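Local coordinates for protein acyltransferase (Streptococcus pneumoniae, PDB 5UG1) that probably transfers acetyl groups onto the peptidoglycan of the Gram-positive cell wall, at residues S12-A17 and I30-S35; V34-K39 and I60-N65. All coordinates share one frame; numbering follows the deposited sequence.

Contact 1 (S12-A17 and I30-S35); sequences SVALRA and INAQVS. With 03S (methanesulfonic acid), chain B.
Sulfonyl oxygen O12, part of the methanesulfonyl group carried by Ser-12, sits beside the Val-34 carbonyl and is gripped from two directions. Ser-12 N donates a hydrogen bond to O12 at 3.1 Å, noticeably bent at 141°, and Asn-65 adds a weak second one. The adduct is covalent, with Ser-12 OG 1.5 Å from S10. Set between the backbone N and the carbonyl carbon (chi1 75°), this OG also accepts a hydrogen bond from His-145, consistent with a Ser-12, His-145, Asp-142 catalytic triad. The backbone N and Asn-65 recall the oxyanion hole of SGNH-type esterases and probably serve as one here.

Between the segments themselves no hydrogen bond forms: Ser-12 N comes within 3.3 Å of Gln-33 O, but at a poor angle. Packing does the work instead. Ser-12 CB rests 3.5 Å from Val-34 O. One turn along, Ala-32 CB rests against the helix backbone, 3.7 Å from Leu-15 N, and meets Ala-14 CB at 4.0 Å. Leu-15 lies alongside Ala-32, its CB facing that methyl; with CG anti to the backbone N (chi1 -178°), CD1 reaches Ala-32 O at 3.4 Å, while CD2 lies 3.8 Å from Val-34 CG2.

Helix 12-16 thus lies against edge strand 29-32, which pairs with strand 6-10 through Asn-31. Tyr-160 of helix 150-171 covers Val-13, Ala-14 and Ala-17, and Ile-44 of helix 38-50 packs on Asn-31 and Gln-33.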
loop_
_atom_site.group_PDB
_atom_site.type_symbol
_atom_site.label_atom_id
_atom_site.label_comp_id
_atom_site.label_asym_id
_atom_site.label_seq_id
_atom_site.Cartn_x
_atom_site.Cartn_y
_atom_site.Cartn_z
ATOM N N SER A 12 -6.645 -0.681 7.309
ATOM C CA SER A 12 -6.841 -1.792 8.203
ATOM C C SER A 12 -6.168 -3.072 7.761
ATOM O O SER A 12 -5.831 -3.855 8.567
ATOM C CB SER A 12 -8.313 -2.059 8.393
ATOM O OG SER A 12 -8.839 -2.665 7.274
ATOM N N VAL A 13 -6.002 -3.263 6.466
ATOM C CA VAL A 13 -5.316 -4.425 5.974
ATOM C C VAL A 13 -3.836 -4.377 6.364
ATOM O O VAL A 13 -3.299 -5.321 6.867
ATOM C CB VAL A 13 -5.532 -4.633 4.470
ATOM C CG1 VAL A 13 -4.825 -5.865 3.985
ATOM C CG2 VAL A 13 -6.997 -4.764 4.180
ATOM N N ALA A 14 -3.219 -3.237 6.118
ATOM C CA ALA A 14 -1.885 -2.976 6.588
ATOM C C ALA A 14 -1.799 -3.075 8.118
ATOM O O ALA A 14 -0.873 -3.655 8.638
ATOM C CB ALA A 14 -1.396 -1.650 6.108
ATOM N N LEU A 15 -2.799 -2.551 8.811
ATOM C CA LEU A 15 -2.773 -2.602 10.267
ATOM C C LEU A 15 -2.815 -4.043 10.757
ATOM O O LEU A 15 -2.181 -4.391 11.763
ATOM C CB LEU A 15 -3.935 -1.799 10.838
ATOM C CG LEU A 15 -3.948 -1.749 12.367
ATOM C CD1 LEU A 15 -2.691 -1.081 12.902
ATOM C CD2 LEU A 15 -5.210 -1.068 12.909
ATOM N N ARG A 16 -3.542 -4.901 10.038
ATOM C CA ARG A 16 -3.587 -6.315 10.386
ATOM C C ARG A 16 -2.215 -6.969 10.246
ATOM O O ARG A 16 -1.891 -7.902 10.987
ATOM C CB ARG A 16 -4.629 -7.008 9.506
ATOM C CG ARG A 16 -5.059 -8.402 9.957
ATOM C CD ARG A 16 -6.166 -8.918 9.031
ATOM N NE ARG A 16 -6.591 -10.286 9.315
ATOM C CZ ARG A 16 -7.432 -10.616 10.288
ATOM N NH1 ARG A 16 -7.925 -9.666 11.074
ATOM N NH2 ARG A 16 -7.784 -11.886 10.473
ATOM N N ALA A 17 -1.391 -6.486 9.316
ATOM C CA ALA A 17 -0.048 -7.006 9.106
ATOM C C ALA A 17 1.016 -6.220 9.868
ATOM O O ALA A 17 2.199 -6.307 9.520
ATOM C CB ALA A 17 0.280 -7.017 7.608
ATOM N N ILE A 30 5.600 2.452 10.610
ATOM C CA ILE A 30 4.335 1.896 10.150
ATOM C C ILE A 30 3.240 2.762 10.755
ATOM O O ILE A 30 3.042 2.764 11.975
ATOM C CB ILE A 30 4.179 0.418 10.543
ATOM C CG1 ILE A 30 5.432 -0.391 10.178
ATOM C CG2 ILE A 30 2.968 -0.211 9.852
ATOM C CD1 ILE A 30 5.677 -0.518 8.690
ATOM N N ASN A 31 2.557 3.535 9.913
ATOM C CA ASN A 31 1.465 4.404 10.349
ATOM C C ASN A 31 0.205 3.902 9.644
ATOM O O ASN A 31 -0.162 4.377 8.568
ATOM C CB ASN A 31 1.802 5.879 10.045
ATOM C CG ASN A 31 0.635 6.827 10.290
ATOM O OD1 ASN A 31 -0.354 6.485 10.947
ATOM N ND2 ASN A 31 0.754 8.040 9.756
ATOM N N ALA A 32 -0.456 2.915 10.248
ATOM C CA ALA A 32 -1.631 2.290 9.653
ATOM C C ALA A 32 -2.779 2.353 10.640
ATOM O O ALA A 32 -2.575 2.181 11.845
ATOM C CB ALA A 32 -1.358 0.828 9.250
ATOM N N GLN A 33 -3.966 2.657 10.158
ATOM C CA GLN A 33 -5.153 2.776 10.995
ATOM C C GLN A 33 -6.387 2.244 10.301
ATOM O O GLN A 33 -6.421 2.115 9.114
ATOM C CB GLN A 33 -5.423 4.229 11.389
ATOM C CG GLN A 33 -4.217 5.018 11.805
ATOM C CD GLN A 33 -4.512 6.477 11.865
ATOM O OE1 GLN A 33 -5.248 6.938 12.735
ATOM N NE2 GLN A 33 -3.960 7.221 10.939
ATOM N N VAL A 34 -7.410 1.962 11.063
ATOM C CA VAL A 34 -8.549 1.237 10.555
ATOM C C VAL A 34 -9.282 1.873 9.388
ATOM O O VAL A 34 -9.508 1.227 8.408
ATOM C CB VAL A 34 -9.553 0.861 11.655
ATOM C CG1 VAL A 34 -10.646 0.014 11.072
ATOM C CG2 VAL A 34 -8.860 0.131 12.778
ATOM N N SER A 35 -9.642 3.124 9.507
ATOM C CA SER A 35 -10.443 3.762 8.490
ATOM C C SER A 35 -9.717 4.548 7.415
ATOM O O SER A 35 -10.305 5.299 6.710
ATOM C CB SER A 35 -11.428 4.689 9.151
ATOM O OG SER A 35 -12.490 3.934 9.602
HETATM S S10 03S B . -9.884 -2.057 6.352
HETATM O O11 03S B . -10.080 -3.084 5.304
HETATM O O12 03S B . -9.312 -0.834 5.746
HETATM C C13 03S B . -11.345 -1.695 7.056
#

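Contact 2 (V34-K39 and I60-N65); sequences VSVTTK and IATGVN. With 03S (methanesulfonic acid), chain B.
Direct polar contacts come first: the hydroxyls Thr-38 OG1 and Thr-62 OG1 share a hydrogen bond of 2.9 Å. Thr-62 OG1 is placed between its backbone N and carbonyl carbon (chi1 62°), turning it to the start of helix 38-50. Asn-65 ND2 gives a weak but fairly straight bond to Val-36 O (3.3 Å, 161°). Asn-65 ND2 also gives O12 of the methanesulfonyl group a short, strongly bent and likewise weak one (2.6 Å, 117°). Val-36 O thereby probably helps to orient the amide that faces the adduct.

The first loop leads from strand 29-32 into helix 38-50 of a beta-alpha-beta crossover to strand 57-61; the second follows that strand. Thr-37 N-caps the helix in a capping box: its side chain caps Thr-40 N, and Thr-40 OG1 bonds to Thr-37 N.

Water adds a layer. One molecule accepts from Gly-63 N (2.8 Å) and Asn-65 N (3.0 Å) and donates to Val-36 O; a second accepts from Thr-38 N and donates to Asn-65 O.

Apolar contacts are few. Val-36 CG1 meets Thr-62 CG2 at 3.7 Å, and Thr-37 CG2 touches Asn-65 CB, the two side chains crossing at about a right angle.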
loop_
_atom_site.group_PDB
_atom_site.type_symbol
_atom_site.label_atom_id
_atom_site.label_comp_id
_atom_site.label_asym_id
_atom_site.label_seq_id
_atom_site.Cartn_x
_atom_site.Cartn_y
_atom_site.Cartn_z
ATOM N N VAL A 34 -7.410 1.962 11.063
ATOM C CA VAL A 34 -8.549 1.237 10.555
ATOM C C VAL A 34 -9.282 1.873 9.388
ATOM O O VAL A 34 -9.508 1.227 8.408
ATOM C CB VAL A 34 -9.553 0.861 11.655
ATOM C CG1 VAL A 34 -10.646 0.014 11.072
ATOM C CG2 VAL A 34 -8.860 0.131 12.778
ATOM N N SER A 35 -9.642 3.124 9.507
ATOM C CA SER A 35 -10.443 3.762 8.490
ATOM C C SER A 35 -9.717 4.548 7.415
ATOM O O SER A 35 -10.305 5.299 6.710
ATOM C CB SER A 35 -11.428 4.689 9.151
ATOM O OG SER A 35 -12.490 3.934 9.602
ATOM N N VAL A 36 -8.441 4.341 7.267
ATOM C CA VAL A 36 -7.689 5.161 6.324
ATOM C C VAL A 36 -8.089 4.826 4.888
ATOM O O VAL A 36 -8.198 3.657 4.497
ATOM C CB VAL A 36 -6.184 4.989 6.571
ATOM C CG1 VAL A 36 -5.349 5.589 5.432
ATOM C CG2 VAL A 36 -5.830 5.636 7.912
ATOM N N THR A 37 -8.352 5.865 4.104
ATOM C CA THR A 37 -8.582 5.756 2.676
ATOM C C THR A 37 -7.433 6.416 1.921
ATOM O O THR A 37 -6.577 7.088 2.497
ATOM C CB THR A 37 -9.912 6.410 2.289
ATOM O OG1 THR A 37 -9.798 7.830 2.407
ATOM C CG2 THR A 37 -11.023 5.930 3.207
ATOM N N THR A 38 -7.423 6.215 0.605
ATOM C CA THR A 38 -6.438 6.894 -0.223
ATOM C C THR A 38 -6.559 8.406 -0.077
ATOM O O THR A 38 -5.546 9.124 -0.065
ATOM C CB THR A 38 -6.611 6.465 -1.673
ATOM O OG1 THR A 38 -6.602 5.026 -1.728
ATOM C CG2 THR A 38 -5.489 7.071 -2.546
ATOM N N LYS A 39 -7.794 8.896 0.072
ATOM C CA LYS A 39 -8.039 10.319 0.300
ATOM C C LYS A 39 -7.327 10.821 1.553
ATOM O O LYS A 39 -6.584 11.806 1.501
ATOM C CB LYS A 39 -9.539 10.571 0.404
ATOM C CG LYS A 39 -9.956 12.040 0.467
ATOM C CD LYS A 39 -11.444 12.139 0.816
ATOM C CE LYS A 39 -11.899 13.582 1.011
ATOM N NZ LYS A 39 -11.051 14.310 2.001
ATOM N N ILE A 60 2.137 3.813 0.319
ATOM C CA ILE A 60 0.709 4.094 0.404
ATOM C C ILE A 60 -0.003 2.749 0.318
ATOM O O ILE A 60 -0.113 2.160 -0.764
ATOM C CB ILE A 60 0.241 5.053 -0.702
ATOM C CG1 ILE A 60 1.032 6.365 -0.675
ATOM C CG2 ILE A 60 -1.284 5.320 -0.589
ATOM C CD1 ILE A 60 1.039 7.115 0.696
ATOM N N ALA A 61 -0.475 2.245 1.456
ATOM C CA ALA A 61 -1.098 0.923 1.530
ATOM C C ALA A 61 -2.589 1.087 1.818
ATOM O O ALA A 61 -3.078 0.841 2.925
ATOM C CB ALA A 61 -0.390 0.057 2.592
ATOM N N THR A 62 -3.318 1.518 0.789
ATOM C CA THR A 62 -4.736 1.836 0.875
ATOM C C THR A 62 -5.411 1.397 -0.417
ATOM O O THR A 62 -4.754 1.006 -1.386
ATOM C CB THR A 62 -4.982 3.342 1.057
ATOM O OG1 THR A 62 -4.464 4.037 -0.087
ATOM C CG2 THR A 62 -4.334 3.897 2.337
ATOM N N GLY A 63 -6.703 1.550 -0.483
ATOM C CA GLY A 63 -7.403 1.361 -1.725
ATOM C C GLY A 63 -8.666 0.549 -1.672
ATOM O O GLY A 63 -9.505 0.695 -2.486
ATOM N N VAL A 64 -8.788 -0.297 -0.680
ATOM C CA VAL A 64 -9.954 -1.112 -0.530
ATOM C C VAL A 64 -11.104 -0.367 0.143
ATOM O O VAL A 64 -12.202 -0.639 -0.124
ATOM C CB VAL A 64 -9.637 -2.447 0.172
ATOM C CG1 VAL A 64 -9.576 -2.285 1.665
ATOM C CG2 VAL A 64 -10.575 -3.544 -0.241
ATOM N N ASN A 65 -10.827 0.582 1.008
ATOM C CA ASN A 65 -11.876 1.408 1.610
ATOM C C ASN A 65 -12.287 2.547 0.673
ATOM O O ASN A 65 -11.478 3.267 0.253
ATOM C CB ASN A 65 -11.371 2.027 2.904
ATOM C CG ASN A 65 -11.362 1.083 4.060
ATOM O OD1 ASN A 65 -12.069 0.097 4.086
ATOM N ND2 ASN A 65 -10.553 1.398 5.045
HETATM S S10 03S B . -9.884 -2.057 6.352
HETATM O O11 03S B . -10.080 -3.084 5.304
HETATM O O12 03S B . -9.312 -0.834 5.746
HETATM C C13 03S B . -11.345 -1.695 7.056
HETATM O O HOH W 1 -8.144 1.594 1.940
HETATM O O HOH W 2 -9.612 4.715 -0.859
#

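How the contacts relate
Contacts 1 and 2 share Val-34 and Ser-35, lie about 9 Å apart between centres, and both reach the methanesulfonyl group and the same parallel sheet. Both are partly buried, but contact 2 has more buried touching residues, four of eight against two of six. Their chemistry differs: 12-17 with 30-35 seats a helix on an edge strand through aliphatic side chains, whereas 34-39 with 60-65 joins a helix start to the loop after a central strand through hydroxyls, an amide and waters. The principle illustrated is a ligand pocket at the C-terminal ends of parallel strands, built from a helix start and the loops beside it. Ala-14 and Ala-61 pack directly, their CB atoms 4.0 Å apart.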